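Local coordinates for protein nuclease (Salmonella phage SETP3, PDB 4QBN) that probably cleaves nucleic acids as a magnesium-dependent VRR-NUC domain nuclease, hydrolysing ester bonds of the backbone, at residues Q8-E13 with K83-L88; R68-K71 with N75-V78. All blocks are in the same frame, centred on the assembly; numbering follows the deposited sequence.

Two ways of covering a beta sheet with helices are illustrated by this small VRR-NUC domain. Contact 1 pairs helix 3-17 near the start of the chain with helix 82-92 at its end, whereas contact 2 joins the end of helix 60-71 to the edge strand 75-79. In sequence both halves of contact 2 fall between those of contact 1, so the first and last helices of the chain pack together, with the rest of the fold between them in sequence. The centres lie about 17 Å apart, on opposite sides of the middle of the chain. Strand 75-79 runs on into helix 82-92, and packing of Leu88 on Phe77 connects the two sites directly.

Contact 1: Q8-E13 with K83-L88; sequences QKYAKE and KQVDKL. With SO4 (sulfate ion), chain D.
The ring of Tyr10 has the carboxylate oxygen OD1 of Asp86 at its hydroxyl edge, in plane, while Val85 CG1 approaches obliquely and the Phe82 ring stacks on Tyr10. This is helix-helix packing between the N-terminal and C-terminal helices of the VRR-NUC fold, whose segment axes run nearly parallel, 26° apart, with a closest approach of 10.0 Å. Tyr10 OH donates to Asp86 OD1 over 2.5 Å, a short bond directed at the syn lone pair. Ring and carboxylate planes are 77° apart, so the phenol meets the acid almost at right angles. With CG anti to the backbone N (chi1 178°), the tyrosine ring extends across to the second helix. Arg14 forms a salt bridge with the same OD1, which is consistent with a carboxylate that stays ionised while accepting from the phenol.

Beneath this polar link lies an apolar layer, in which CE2 of Tyr10 comes within 3.8 Å of Val85 CG1. The other methyl of Val85, CG2, meets Ala11 CB at 4.0 Å, and Ala11 and Val85 are the residues whose CA atoms come nearest across the pair, 6.1 Å apart. Near the start of helix 82-92, a sulfate probably derived from the crystallisation liquor accepts from two backbone amides, those of Phe82 and Lys83, its O4 lying 2.9 Å from Lys83 N.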
loop_
_atom_site.group_PDB
_atom_site.type_symbol
_atom_site.label_atom_id
_atom_site.label_comp_id
_atom_site.label_asym_id
_atom_site.label_seq_id
_atom_site.Cartn_x
_atom_site.Cartn_y
_atom_site.Cartn_z
ATOM N N GLN A 8 -8.842 -12.171 10.156
ATOM C CA GLN A 8 -8.313 -10.838 9.898
ATOM C C GLN A 8 -7.973 -10.095 11.204
ATOM O O GLN A 8 -6.953 -9.379 11.303
ATOM C CB GLN A 8 -9.328 -10.039 9.086
ATOM C CG GLN A 8 -8.818 -8.710 8.678
ATOM C CD GLN A 8 -9.767 -8.086 7.672
ATOM O OE1 GLN A 8 -10.318 -6.998 7.906
ATOM N NE2 GLN A 8 -9.999 -8.797 6.558
ATOM N N LYS A 9 -8.834 -10.234 12.200
ATOM C CA LYS A 9 -8.568 -9.580 13.467
ATOM C C LYS A 9 -7.325 -10.147 14.147
ATOM O O LYS A 9 -6.563 -9.419 14.786
ATOM C CB LYS A 9 -9.758 -9.720 14.377
ATOM C CG LYS A 9 -9.571 -9.166 15.783
ATOM C CD LYS A 9 -10.926 -9.244 16.528
ATOM C CE LYS A 9 -10.811 -9.726 17.979
ATOM N NZ LYS A 9 -10.240 -8.706 18.912
ATOM N N TYR A 10 -7.133 -11.451 14.053
ATOM C CA TYR A 10 -5.956 -12.068 14.684
ATOM C C TYR A 10 -4.700 -11.606 14.011
ATOM O O TYR A 10 -3.668 -11.298 14.654
ATOM C CB TYR A 10 -6.066 -13.582 14.562
ATOM C CG TYR A 10 -4.908 -14.335 15.117
ATOM C CD1 TYR A 10 -4.729 -14.458 16.481
ATOM C CD2 TYR A 10 -4.011 -14.963 14.268
ATOM C CE1 TYR A 10 -3.690 -15.195 16.999
ATOM C CE2 TYR A 10 -2.944 -15.714 14.780
ATOM C CZ TYR A 10 -2.795 -15.810 16.126
ATOM O OH TYR A 10 -1.736 -16.554 16.619
ATOM N N ALA A 11 -4.767 -11.557 12.685
ATOM C CA ALA A 11 -3.623 -11.112 11.931
ATOM C C ALA A 11 -3.302 -9.659 12.343
ATOM O O ALA A 11 -2.130 -9.264 12.563
ATOM C CB ALA A 11 -3.888 -11.210 10.393
ATOM N N LYS A 12 -4.330 -8.840 12.405
ATOM C CA LYS A 12 -4.096 -7.443 12.759
ATOM C C LYS A 12 -3.411 -7.358 14.098
ATOM O O LYS A 12 -2.450 -6.617 14.264
ATOM C CB LYS A 12 -5.434 -6.666 12.786
ATOM C CG LYS A 12 -5.312 -5.243 13.318
ATOM C CD LYS A 12 -6.636 -4.484 13.049
ATOM C CE LYS A 12 -6.554 -3.035 13.427
ATOM N NZ LYS A 12 -6.424 -2.932 14.888
ATOM N N GLU A 13 -3.900 -8.120 15.079
ATOM C CA GLU A 13 -3.293 -8.112 16.422
ATOM C C GLU A 13 -1.847 -8.601 16.498
ATOM O O GLU A 13 -1.003 -8.022 17.203
ATOM C CB GLU A 13 -4.181 -8.931 17.377
ATOM C CG GLU A 13 -5.556 -8.255 17.613
ATOM C CD GLU A 13 -6.536 -9.105 18.413
ATOM O OE1 GLU A 13 -6.428 -10.370 18.384
ATOM O OE2 GLU A 13 -7.444 -8.501 19.046
ATOM N N LYS A 83 -3.393 -20.629 11.942
ATOM C CA LYS A 83 -2.111 -21.301 11.786
ATOM C C LYS A 83 -1.313 -20.666 10.642
ATOM O O LYS A 83 -0.074 -20.496 10.737
ATOM C CB LYS A 83 -2.350 -22.801 11.554
ATOM C CG LYS A 83 -1.112 -23.663 11.642
ATOM C CD LYS A 83 -1.529 -25.089 11.941
ATOM C CE LYS A 83 -0.312 -26.008 12.164
ATOM N NZ LYS A 83 0.423 -26.360 10.888
ATOM N N GLN A 84 -1.992 -20.298 9.561
ATOM C CA GLN A 84 -1.287 -19.686 8.450
ATOM C C GLN A 84 -0.736 -18.336 8.815
ATOM O O GLN A 84 0.282 -17.927 8.284
ATOM C CB GLN A 84 -2.158 -19.591 7.186
ATOM C CG GLN A 84 -2.291 -21.000 6.540
ATOM C CD GLN A 84 -3.106 -21.006 5.270
ATOM O OE1 GLN A 84 -3.896 -20.115 5.032
ATOM N NE2 GLN A 84 -2.956 -22.059 4.469
ATOM N N VAL A 85 -1.436 -17.591 9.677
ATOM C CA VAL A 85 -0.892 -16.311 10.116
ATOM C C VAL A 85 0.402 -16.547 10.896
ATOM O O VAL A 85 1.442 -15.870 10.711
ATOM C CB VAL A 85 -1.918 -15.557 11.019
ATOM C CG1 VAL A 85 -1.293 -14.324 11.693
ATOM C CG2 VAL A 85 -3.130 -15.132 10.182
ATOM N N ASP A 86 0.338 -17.501 11.800
ATOM C CA ASP A 86 1.514 -17.850 12.621
ATOM C C ASP A 86 2.713 -18.311 11.761
ATOM O O ASP A 86 3.852 -17.868 12.004
ATOM C CB ASP A 86 1.152 -18.938 13.628
ATOM C CG ASP A 86 0.140 -18.462 14.683
ATOM O OD1 ASP A 86 0.117 -17.244 15.032
ATOM O OD2 ASP A 86 -0.635 -19.317 15.169
ATOM N N LYS A 87 2.454 -19.138 10.739
ATOM C CA LYS A 87 3.539 -19.619 9.844
ATOM C C LYS A 87 4.100 -18.531 9.004
ATOM O O LYS A 87 5.275 -18.535 8.697
ATOM C CB LYS A 87 3.083 -20.723 8.920
ATOM C CG LYS A 87 2.901 -21.985 9.603
ATOM C CD LYS A 87 2.414 -22.992 8.592
ATOM C CE LYS A 87 2.149 -24.302 9.259
ATOM N NZ LYS A 87 1.722 -25.345 8.285
ATOM N N LEU A 88 3.247 -17.613 8.561
ATOM C CA LEU A 88 3.741 -16.480 7.773
ATOM C C LEU A 88 4.754 -15.665 8.596
ATOM O O LEU A 88 5.851 -15.290 8.130
ATOM C CB LEU A 88 2.558 -15.610 7.317
ATOM C CG LEU A 88 2.916 -14.253 6.738
ATOM C CD1 LEU A 88 3.730 -14.468 5.438
ATOM C CD2 LEU A 88 1.586 -13.443 6.513
HETATM S S SO4 D . -7.003 -22.710 12.520
HETATM O O1 SO4 D . -7.495 -23.838 11.717
HETATM O O2 SO4 D . -7.802 -21.490 12.158
HETATM O O3 SO4 D . -7.065 -22.980 13.957
HETATM O O4 SO4 D . -5.572 -22.572 12.277
#

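Contact 2: R68-K71 with N75-V78; sequences RFRK and NVFV. With SO4 (sulfate ion), chain E.
In the beta-alpha-beta unit formed by strand 44-50, helix 60-71 and strand 75-79, the last turn of the helix packs against the strand that follows it after a short connection, and Val76 is where the two meet. Its CB is directed toward the helix, and CG2 presses against Phe69 CB at 3.5 Å, with the phenylalanine and valine side chains crossing at about a right angle. The Phe69 ring continues to Phe47 of the neighbouring strand, which it meets edge-to-face, and Phe69 also packs on Leu21 of the second subunit.

Arg70 binds the backbone of the same valine. From CG to NE its chain is extended, which carries the guanidinium past Val76 CB to the carbonyl. There NE and NH2 both donate to Val76 O, a side-on grip of one oxygen by two nitrogens. The oxygen lies near the guanidinium plane, but both donors come from one face of the carbonyl: NE is tilted 25° from the carbonyl plane, and NH2 stands above it, 57° out. Of the two bonds, NH2 makes the shorter, 3.0 Å from Val76 O, and NE the longer. NH1 forms a salt bridge with Glu67, giving the guanidinium a second partner. One water accepts from the Val76 amide and, weakly, from Arg70 NE, so this strand residue is bound at both backbone polar atoms; the water lies 2.9 Å from Val76 N.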
loop_
_atom_site.group_PDB
_atom_site.type_symbol
_atom_site.label_atom_id
_atom_site.label_comp_id
_atom_site.label_asym_id
_atom_site.label_seq_id
_atom_site.Cartn_x
_atom_site.Cartn_y
_atom_site.Cartn_z
ATOM N N ARG A 68 0.802 -9.108 -10.480
ATOM C CA ARG A 68 1.350 -7.809 -10.914
ATOM C C ARG A 68 2.253 -7.226 -9.834
ATOM O O ARG A 68 3.314 -6.599 -10.132
ATOM C CB ARG A 68 0.222 -6.784 -11.197
ATOM C CG ARG A 68 -0.705 -7.157 -12.345
ATOM C CD ARG A 68 -1.677 -5.962 -12.633
ATOM N NE ARG A 68 -2.635 -6.290 -13.695
ATOM C CZ ARG A 68 -3.914 -6.624 -13.479
ATOM N NH1 ARG A 68 -4.436 -6.648 -12.233
ATOM N NH2 ARG A 68 -4.670 -6.920 -14.509
ATOM N N PHE A 69 1.833 -7.387 -8.584
ATOM C CA PHE A 69 2.628 -6.916 -7.451
ATOM C C PHE A 69 3.914 -7.751 -7.336
ATOM O O PHE A 69 5.024 -7.191 -7.170
ATOM C CB PHE A 69 1.851 -7.066 -6.128
ATOM C CG PHE A 69 0.947 -5.877 -5.785
ATOM C CD1 PHE A 69 0.088 -5.322 -6.733
ATOM C CD2 PHE A 69 0.916 -5.391 -4.472
ATOM C CE1 PHE A 69 -0.767 -4.249 -6.364
ATOM C CE2 PHE A 69 0.085 -4.345 -4.127
ATOM C CZ PHE A 69 -0.765 -3.775 -5.083
ATOM N N ARG A 70 3.778 -9.059 -7.362
ATOM C CA ARG A 70 4.953 -9.907 -7.075
ATOM C C ARG A 70 5.995 -9.861 -8.204
ATOM O O ARG A 70 7.208 -9.998 -7.937
ATOM C CB ARG A 70 4.540 -11.336 -6.797
ATOM C CG ARG A 70 3.735 -11.559 -5.522
ATOM C CD ARG A 70 3.800 -13.021 -5.258
ATOM N NE ARG A 70 2.825 -13.385 -4.220
ATOM C CZ ARG A 70 1.652 -13.943 -4.450
ATOM N NH1 ARG A 70 1.294 -14.297 -5.706
ATOM N NH2 ARG A 70 0.848 -14.180 -3.413
ATOM N N LYS A 71 5.544 -9.689 -9.456
ATOM C CA LYS A 71 6.473 -9.521 -10.617
ATOM C C LYS A 71 7.456 -8.380 -10.396
ATOM O O LYS A 71 8.620 -8.451 -10.824
ATOM C CB LYS A 71 5.689 -9.211 -11.897
ATOM C CG LYS A 71 4.906 -10.366 -12.435
ATOM C CD LYS A 71 3.942 -9.927 -13.573
ATOM C CE LYS A 71 3.362 -11.126 -14.311
ATOM N NZ LYS A 71 2.555 -10.694 -15.488
ATOM N N ASN A 75 5.794 -7.906 -1.553
ATOM C CA ASN A 75 5.456 -9.050 -0.683
ATOM C C ASN A 75 3.959 -9.171 -0.601
ATOM O O ASN A 75 3.314 -8.284 -0.076
ATOM C CB ASN A 75 5.972 -8.773 0.753
ATOM C CG ASN A 75 7.490 -8.671 0.813
ATOM O OD1 ASN A 75 8.145 -9.553 0.294
ATOM N ND2 ASN A 75 8.052 -7.587 1.415
ATOM N N VAL A 76 3.375 -10.263 -1.121
ATOM C CA VAL A 76 1.922 -10.392 -1.067
ATOM C C VAL A 76 1.648 -11.790 -0.563
ATOM O O VAL A 76 2.158 -12.765 -1.130
ATOM C CB VAL A 76 1.323 -10.276 -2.473
ATOM C CG1 VAL A 76 -0.156 -10.480 -2.383
ATOM C CG2 VAL A 76 1.696 -8.902 -3.101
ATOM N N PHE A 77 0.847 -11.901 0.469
ATOM C CA PHE A 77 0.645 -13.216 1.128
ATOM C C PHE A 77 -0.806 -13.460 1.275
ATOM O O PHE A 77 -1.548 -12.531 1.401
ATOM C CB PHE A 77 1.260 -13.195 2.528
ATOM C CG PHE A 77 2.726 -12.923 2.491
ATOM C CD1 PHE A 77 3.604 -13.847 1.924
ATOM C CD2 PHE A 77 3.229 -11.722 2.979
ATOM C CE1 PHE A 77 4.976 -13.597 1.852
ATOM C CE2 PHE A 77 4.604 -11.490 2.941
ATOM C CZ PHE A 77 5.464 -12.424 2.376
ATOM N N VAL A 78 -1.220 -14.737 1.250
ATOM C CA VAL A 78 -2.644 -15.069 1.446
ATOM C C VAL A 78 -2.746 -15.971 2.665
ATOM O O VAL A 78 -1.958 -16.919 2.791
ATOM C CB VAL A 78 -3.194 -15.861 0.247
ATOM C CG1 VAL A 78 -4.687 -16.167 0.496
ATOM C CG2 VAL A 78 -2.986 -15.043 -1.063
HETATM S S SO4 E . 1.908 -6.446 -15.692
HETATM O O1 SO4 E . 0.874 -7.223 -16.383
HETATM O O2 SO4 E . 1.320 -5.570 -14.672
HETATM O O3 SO4 E . 2.874 -7.378 -15.110
HETATM O O4 SO4 E . 2.595 -5.582 -16.643
HETATM O O HOH W 1 5.202 -12.174 -2.240
#